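Local coordinates for protein probable enoyl-CoA hydratase/isomerase (Pseudomonas aeruginosa PAO1, PDB 5YLO) that probably acts as a Delta3,Delta2-enoyl-CoA isomerase of the crotonase superfamily, shifting double bonds of unsaturated fatty acyl-CoA esters during beta-oxidation, at residues A16-N21 with E35-R40; L29-L34 with T86-A91; G94-L99 with M116-C121. All blocks are in the same frame, centred on the assembly; numbering follows the deposited sequence.

Contact 1: residues A16-N21 with E35-R40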
# COMPACT_ATOMS: atom_id res chain seq x y z
N ALA A 16 25.10 12.39 11.32
CA ALA A 16 24.67 13.55 12.09
C ALA A 16 23.54 13.13 13.03
O ALA A 16 22.47 12.73 12.57
CB ALA A 16 24.21 14.68 11.17
N TRP A 17 23.79 13.23 14.33
CA TRP A 17 22.80 12.88 15.34
C TRP A 17 22.07 14.14 15.78
O TRP A 17 22.69 15.06 16.33
CB TRP A 17 23.47 12.20 16.54
CG TRP A 17 24.18 10.92 16.20
CD1 TRP A 17 25.33 10.79 15.48
CD2 TRP A 17 23.79 9.59 16.57
NE1 TRP A 17 25.67 9.46 15.37
CE2 TRP A 17 24.74 8.71 16.04
CE3 TRP A 17 22.72 9.07 17.31
CZ2 TRP A 17 24.67 7.33 16.22
CZ3 TRP A 17 22.65 7.70 17.48
CH2 TRP A 17 23.61 6.84 16.94
N LEU A 18 20.77 14.19 15.54
CA LEU A 18 19.92 15.30 15.95
C LEU A 18 18.97 14.78 17.02
O LEU A 18 18.04 14.02 16.71
CB LEU A 18 19.16 15.88 14.76
CG LEU A 18 19.97 16.10 13.49
CD1 LEU A 18 19.13 16.75 12.40
CD2 LEU A 18 21.21 16.92 13.77
N VAL A 19 19.20 15.17 18.26
CA VAL A 19 18.43 14.68 19.40
C VAL A 19 17.60 15.83 19.95
O VAL A 19 18.15 16.88 20.32
CB VAL A 19 19.33 14.08 20.49
CG1 VAL A 19 18.48 13.42 21.56
CG2 VAL A 19 20.31 13.09 19.88
N LEU A 20 16.28 15.65 19.99
CA LEU A 20 15.43 16.55 20.75
C LEU A 20 15.90 16.56 22.20
O LEU A 20 16.16 15.51 22.79
CB LEU A 20 13.97 16.11 20.66
CG LEU A 20 13.11 16.57 19.48
CD1 LEU A 20 13.77 16.25 18.14
CD2 LEU A 20 11.74 15.92 19.55
N ASN A 21 16.02 17.75 22.79
CA ASN A 21 16.60 17.89 24.12
C ASN A 21 15.73 18.80 24.99
O ASN A 21 16.14 19.89 25.41
CB ASN A 21 18.03 18.41 24.06
CG ASN A 21 18.79 18.16 25.34
OD1 ASN A 21 20.11 18.25 25.27
ND2 ASN A 21 18.20 17.88 26.39
N GLU A 35 12.08 25.22 14.73
CA GLU A 35 12.98 26.02 13.90
C GLU A 35 14.42 25.52 13.97
O GLU A 35 15.12 25.51 12.95
CB GLU A 35 12.92 27.49 14.33
CG GLU A 35 11.61 28.19 13.99
CD GLU A 35 11.72 29.70 14.12
OE1 GLU A 35 11.07 30.27 15.02
OE2 GLU A 35 12.46 30.31 13.32
N ALA A 36 14.88 25.10 15.15
CA ALA A 36 16.26 24.66 15.29
C ALA A 36 16.52 23.41 14.45
O ALA A 36 17.46 23.38 13.64
CB ALA A 36 16.59 24.40 16.76
N LEU A 37 15.70 22.38 14.63
CA LEU A 37 15.79 21.19 13.78
C LEU A 37 15.58 21.56 12.32
O LEU A 37 16.20 20.98 11.42
CB LEU A 37 14.75 20.17 14.25
CG LEU A 37 14.70 18.75 13.69
CD1 LEU A 37 16.08 18.11 13.71
CD2 LEU A 37 13.72 17.91 14.50
N HIS A 38 14.72 22.53 12.05
CA HIS A 38 14.50 22.93 10.67
C HIS A 38 15.77 23.51 10.05
O HIS A 38 16.07 23.23 8.90
CB HIS A 38 13.35 23.91 10.52
CG HIS A 38 13.04 24.24 9.09
ND1 HIS A 38 11.77 24.13 8.56
CD2 HIS A 38 13.84 24.64 8.08
CE1 HIS A 38 11.80 24.46 7.29
NE2 HIS A 38 13.05 24.78 6.97
N VAL A 39 16.51 24.33 10.81
CA VAL A 39 17.71 24.91 10.22
C VAL A 39 18.85 23.89 10.19
O VAL A 39 19.64 23.86 9.23
CB VAL A 39 18.11 26.19 10.98
CG1 VAL A 39 19.37 26.81 10.38
CG2 VAL A 39 16.97 27.19 10.97
N ARG A 40 18.96 23.05 11.22
CA ARG A 40 20.03 22.05 11.25
C ARG A 40 19.87 21.03 10.14
O ARG A 40 20.87 20.54 9.59
CB ARG A 40 20.05 21.37 12.62
CG ARG A 40 21.20 20.38 12.82
CD ARG A 40 22.50 21.07 13.22
NE ARG A 40 23.35 21.37 12.07
CZ ARG A 40 24.27 20.54 11.59
NH1 ARG A 40 25.01 20.90 10.54
NH2 ARG A 40 24.47 19.35 12.14

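Contact 2: residues L29-L34 with T86-A91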
# COMPACT_ATOMS: atom_id res chain seq x y z
N LEU A 29 7.19 19.51 21.20
CA LEU A 29 7.55 20.35 20.07
C LEU A 29 7.04 21.78 20.28
O LEU A 29 5.84 21.99 20.45
CB LEU A 29 6.99 19.78 18.77
CG LEU A 29 7.57 18.44 18.30
CD1 LEU A 29 6.78 17.88 17.11
CD2 LEU A 29 9.04 18.58 17.95
N ASP A 30 7.96 22.74 20.29
CA ASP A 30 7.61 24.15 20.29
C ASP A 30 8.35 24.83 19.15
O ASP A 30 9.21 24.24 18.50
CB ASP A 30 7.92 24.82 21.63
CG ASP A 30 9.34 24.59 22.10
OD1 ASP A 30 10.16 24.07 21.32
OD2 ASP A 30 9.64 24.94 23.26
N ILE A 31 8.01 26.10 18.92
CA ILE A 31 8.62 26.83 17.80
C ILE A 31 10.14 26.83 17.88
O ILE A 31 10.80 26.60 16.85
CB ILE A 31 8.01 28.23 17.68
CG1 ILE A 31 6.49 28.12 17.51
CG2 ILE A 31 8.57 28.95 16.47
CD1 ILE A 31 5.80 29.41 17.12
N PRO A 32 10.79 27.06 19.04
CA PRO A 32 12.26 26.97 19.06
C PRO A 32 12.79 25.62 18.62
O PRO A 32 13.78 25.57 17.88
CB PRO A 32 12.61 27.28 20.52
CG PRO A 32 11.50 28.10 21.01
CD PRO A 32 10.27 27.54 20.34
N THR A 33 12.17 24.53 19.07
CA THR A 33 12.61 23.20 18.64
C THR A 33 12.35 23.00 17.15
O THR A 33 13.23 22.55 16.41
CB THR A 33 11.89 22.13 19.45
OG1 THR A 33 11.82 22.54 20.82
CG2 THR A 33 12.63 20.80 19.37
N LEU A 34 11.13 23.34 16.69
CA LEU A 34 10.80 23.22 15.28
C LEU A 34 11.81 23.95 14.41
O LEU A 34 12.38 23.36 13.49
CB LEU A 34 9.39 23.75 15.02
CG LEU A 34 8.23 23.03 15.72
CD1 LEU A 34 6.92 23.77 15.48
CD2 LEU A 34 8.13 21.59 15.25
N THR A 86 1.81 26.05 13.65
CA THR A 86 1.44 25.21 12.52
C THR A 86 2.33 25.49 11.31
O THR A 86 2.76 24.56 10.62
CB THR A 86 -0.03 25.42 12.16
OG1 THR A 86 -0.86 24.93 13.23
CG2 THR A 86 -0.39 24.70 10.87
N GLU A 87 2.63 26.77 11.07
CA GLU A 87 3.47 27.13 9.93
C GLU A 87 4.88 26.58 10.10
O GLU A 87 5.49 26.10 9.14
CB GLU A 87 3.50 28.65 9.77
CG GLU A 87 2.17 29.27 9.33
CD GLU A 87 1.07 29.14 10.38
OE1 GLU A 87 1.37 29.29 11.58
OE2 GLU A 87 -0.09 28.87 10.00
N ALA A 88 5.42 26.63 11.32
CA ALA A 88 6.77 26.12 11.56
C ALA A 88 6.81 24.60 11.48
O ALA A 88 7.79 24.03 11.00
CB ALA A 88 7.28 26.60 12.92
N ALA A 89 5.75 23.93 11.94
CA ALA A 89 5.73 22.47 11.92
C ALA A 89 5.62 21.94 10.49
O ALA A 89 6.34 21.01 10.12
CB ALA A 89 4.59 21.95 12.79
N HIS A 90 4.72 22.52 9.69
CA HIS A 90 4.53 22.04 8.32
C HIS A 90 5.76 22.27 7.46
O HIS A 90 6.05 21.46 6.57
CB HIS A 90 3.31 22.70 7.69
CG HIS A 90 2.00 22.22 8.24
ND1 HIS A 90 0.79 22.64 7.75
CD2 HIS A 90 1.72 21.35 9.24
CE1 HIS A 90 -0.19 22.06 8.42
NE2 HIS A 90 0.35 21.27 9.33
N ALA A 91 6.50 23.35 7.70
CA ALA A 91 7.75 23.55 6.97
C ALA A 91 8.78 22.50 7.37
O ALA A 91 9.55 22.03 6.52
CB ALA A 91 8.29 24.96 7.22

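Contact 3: residues G94-L99 with M116-C121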
# COMPACT_ATOMS: atom_id res chain seq x y z
N GLY A 94 7.82 18.92 5.87
CA GLY A 94 8.07 18.82 4.44
C GLY A 94 9.53 18.60 4.09
O GLY A 94 9.84 17.81 3.19
N ARG A 95 10.41 19.37 4.73
CA ARG A 95 11.86 19.29 4.52
C ARG A 95 12.49 17.96 4.96
O ARG A 95 13.31 17.39 4.25
CB ARG A 95 12.56 20.46 5.21
CG ARG A 95 14.08 20.41 5.10
CD ARG A 95 14.72 21.61 5.78
NE ARG A 95 14.31 22.87 5.16
CZ ARG A 95 14.96 23.45 4.15
NH1 ARG A 95 14.52 24.60 3.65
NH2 ARG A 95 16.04 22.88 3.65
N LEU A 96 12.10 17.48 6.14
CA LEU A 96 12.59 16.21 6.66
C LEU A 96 12.14 15.06 5.77
O LEU A 96 12.92 14.15 5.48
CB LEU A 96 12.10 15.99 8.10
CG LEU A 96 12.57 14.69 8.75
CD1 LEU A 96 14.09 14.66 8.83
CD2 LEU A 96 11.95 14.52 10.12
N HIS A 97 10.89 15.09 5.33
CA HIS A 97 10.35 14.01 4.51
C HIS A 97 11.07 13.92 3.17
O HIS A 97 11.28 12.83 2.64
CB HIS A 97 8.85 14.22 4.31
CG HIS A 97 8.26 13.42 3.20
ND1 HIS A 97 7.75 13.99 2.05
CD2 HIS A 97 8.09 12.08 3.05
CE1 HIS A 97 7.29 13.04 1.25
NE2 HIS A 97 7.49 11.88 1.84
N ALA A 98 11.47 15.07 2.61
CA ALA A 98 12.12 15.13 1.31
C ALA A 98 13.63 15.33 1.40
O ALA A 98 14.26 15.69 0.40
CB ALA A 98 11.50 16.25 0.47
N LEU A 99 14.22 15.11 2.58
CA LEU A 99 15.64 15.35 2.78
C LEU A 99 16.48 14.46 1.87
O LEU A 99 16.17 13.29 1.66
CB LEU A 99 16.01 15.11 4.24
CG LEU A 99 17.32 15.72 4.73
CD1 LEU A 99 17.10 17.16 5.16
CD2 LEU A 99 17.91 14.89 5.85
N MET A 116 4.92 11.67 16.62
CA MET A 116 4.92 10.51 15.74
C MET A 116 5.09 10.93 14.29
O MET A 116 5.81 10.28 13.53
CB MET A 116 3.64 9.71 15.92
CG MET A 116 3.65 8.38 15.19
SD MET A 116 2.05 7.57 15.23
CE MET A 116 1.12 8.60 14.09
N ASP A 117 4.42 12.02 13.88
CA ASP A 117 4.57 12.51 12.51
C ASP A 117 6.02 12.83 12.19
O ASP A 117 6.45 12.67 11.04
CB ASP A 117 3.68 13.74 12.30
CG ASP A 117 2.20 13.44 12.45
OD1 ASP A 117 1.83 12.24 12.42
OD2 ASP A 117 1.41 14.39 12.58
N LEU A 118 6.79 13.29 13.18
CA LEU A 118 8.20 13.57 12.96
C LEU A 118 8.97 12.30 12.59
O LEU A 118 9.86 12.33 11.74
CB LEU A 118 8.79 14.23 14.20
CG LEU A 118 10.00 15.14 13.96
CD1 LEU A 118 9.63 16.26 13.01
CD2 LEU A 118 10.51 15.69 15.28
N ALA A 119 8.63 11.18 13.23
CA ALA A 119 9.29 9.92 12.91
C ALA A 119 8.84 9.37 11.56
O ALA A 119 9.62 8.72 10.87
CB ALA A 119 9.04 8.90 14.02
N LEU A 120 7.59 9.62 11.18
CA LEU A 120 7.07 9.13 9.91
C LEU A 120 7.72 9.82 8.71
O LEU A 120 7.76 9.24 7.62
CB LEU A 120 5.56 9.29 9.86
CG LEU A 120 4.82 8.63 11.02
CD1 LEU A 120 3.32 8.90 10.95
CD2 LEU A 120 5.10 7.13 11.05
N CYS A 121 8.22 11.04 8.89
CA CYS A 121 8.93 11.75 7.84
C CYS A 121 10.33 11.19 7.60
O CYS A 121 10.96 11.53 6.59
CB CYS A 121 9.03 13.24 8.16
SG CYS A 121 7.43 14.09 8.21

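Contact 1: residues A16-N21 with E35-R40
Leu37 is the first residue of the helical segment 35-40 to reach the strand 16-20, and it does so with both methyls. With CG anti to the backbone N (chi1 -172°), the branch bends from the helix toward the strand although the CB leaves to one side. Its CD1 meets CD1 of Leu18 at 3.6 Å and also lies against the Leu18 CB, while its CD2 reaches CD1 of Leu20 at 4.0 Å, the side chains of Leu20 and Leu37 crossing at about a right angle. One turn on, Arg40 contributes the aliphatic part of its chain: its CG packs 3.6 Å from Leu18 CD2. Bends at chi2 and chi3 then carry the guanidinium on past the leucine. Leu18 thus touches residues from two successive turns of the helix. No hydrogen bond links the segments, whose axes run nearly antiparallel (172°) and 10.3 Å apart at their closest. Leu55 of strand 52-56 touches both Leu20 and Leu37, while Leu7 and Thr9 of strand 7-12 add to the packing. This is the strand-to-helix layer of a beta-alpha-beta unit, 15-20, 31-46 and 52-56, in the crotonase fold.

Contact 2: residues L29-L34 with T86-A91
Leu34 has its CB directed at helix 85-97, and its CD1 reaches two consecutive alanines, Ala88 and Ala89. CG stands beside the backbone N (chi1 -62°), an arrangement that brings CD1 down onto the helix surface. There CD1 lies 3.8 Å from Ala88 CB and 4.0 Å from Ala89 CB, and it is closer still, 3.7 Å, to the backbone Ala89 N. The leucine therefore packs against main chain as well as against the two methyls. Its CD2 lies farther along, near Ala89 CA, while its CB faces the Ala88 methyl. These small side chains let the helices come close, with the CA atoms of Leu34 and Ala89 separated by 6.1 Å. The Ala88 CB is directed at the opposing segment; that of Ala89 leaves more tangentially. Ile31, one turn before Leu34, adds a looser touch, its CG2 branch being 4.4 Å from Ala88 CB. Ala88 is thus met by both residues of the helix face.

The start of helix 31-46 is fixed by Asp30, the N-cap, whose OD1 accepts from Thr33 N at 3.1 Å, on the anti side and 34° out of the carboxylate plane. The other carboxylate oxygen forms a salt bridge with Arg22. Trp85 extends the apolar surface over Ile31 and Leu34. On helix 85-97, Thr86, Glu87 and His90 pack against a neighbouring subunit. The arrangement is a helix-helix interface of the crotonase fold, in which the capped first turn of helix 31-46 rests on an alanine-lined face of helix 85-97.

Contact 3: residues G94-L99 with M116-C121
Leu96 lays its CD2 methyl over the backbone of segment 116-121, against Leu118 O and the CB of Cys121. Its CG is anti to the backbone N (chi1 -179°), which extends the branch away from its own helix and against the neighbouring segment. CD2 comes 3.4 Å from Leu118 O, 3.7 Å from Cys121 CB and 4.1 Å from Leu118 CD1, so one methyl touches backbone and two side chains together. Leu118 answers with its CD1 branch, swung nearer to Leu96 than its CB direction alone would take it.

Cys121 projects toward helix 85-97 and meets two consecutive residues there, Leu96 and His97. Its CB touches Leu96, and on the neighbouring residue it lies 4.0 Å from His97 CB, with SG a little farther from the same carbon. The main chains also come close: the CA atoms of His97 and Cys121 stand only 4.3 Å apart, and the C-H of His97 CA points at Cys121 O over a CA-to-O distance of 3.3 Å, with an angle of 165° at the hydrogen. This nearly straight CA-H...O contact is the directional element of an interface that has no conventional hydrogen bond between its segments.

Around this core, His97 also meets Trp150 edge-to-face and packs on Leu225 of a neighbouring subunit. Leu41 of helix 31-46 continues the apolar layer beyond Leu96, whereas Met93 lies against both Leu118 and Cys121. Near by, Asp117 OD2 makes a weak hydrogen bond to a bound glycerol, probably from the crystallisation liquor. The close backbone approach joins the C-terminal end of helix 85-97 to segment 116-121, a buried helix-helix junction within the crotonase fold.

Overall arrangement
Contacts 1 and 3 are buried, whereas contact 2 is only partly so; a neighbouring subunit lies beside contacts 2 and 3, but not beside contact 1. Helix 31-46 serves contacts 1 and 2, and helix 85-97 serves contacts 2 and 3, so the three form a continuous series from the sheet through two helices to helix 114-120. Their centres are each about 12 Å apart, and leucines bridge them: Leu118 touches both Leu37 and Leu29. None has a hydrogen bond between its segments. Contact 1 is branched leucine against leucine and arginine methylene, contact 2 sets leucine on alanines, and contact 3 brings backbones close enough for a CA-H...O interaction.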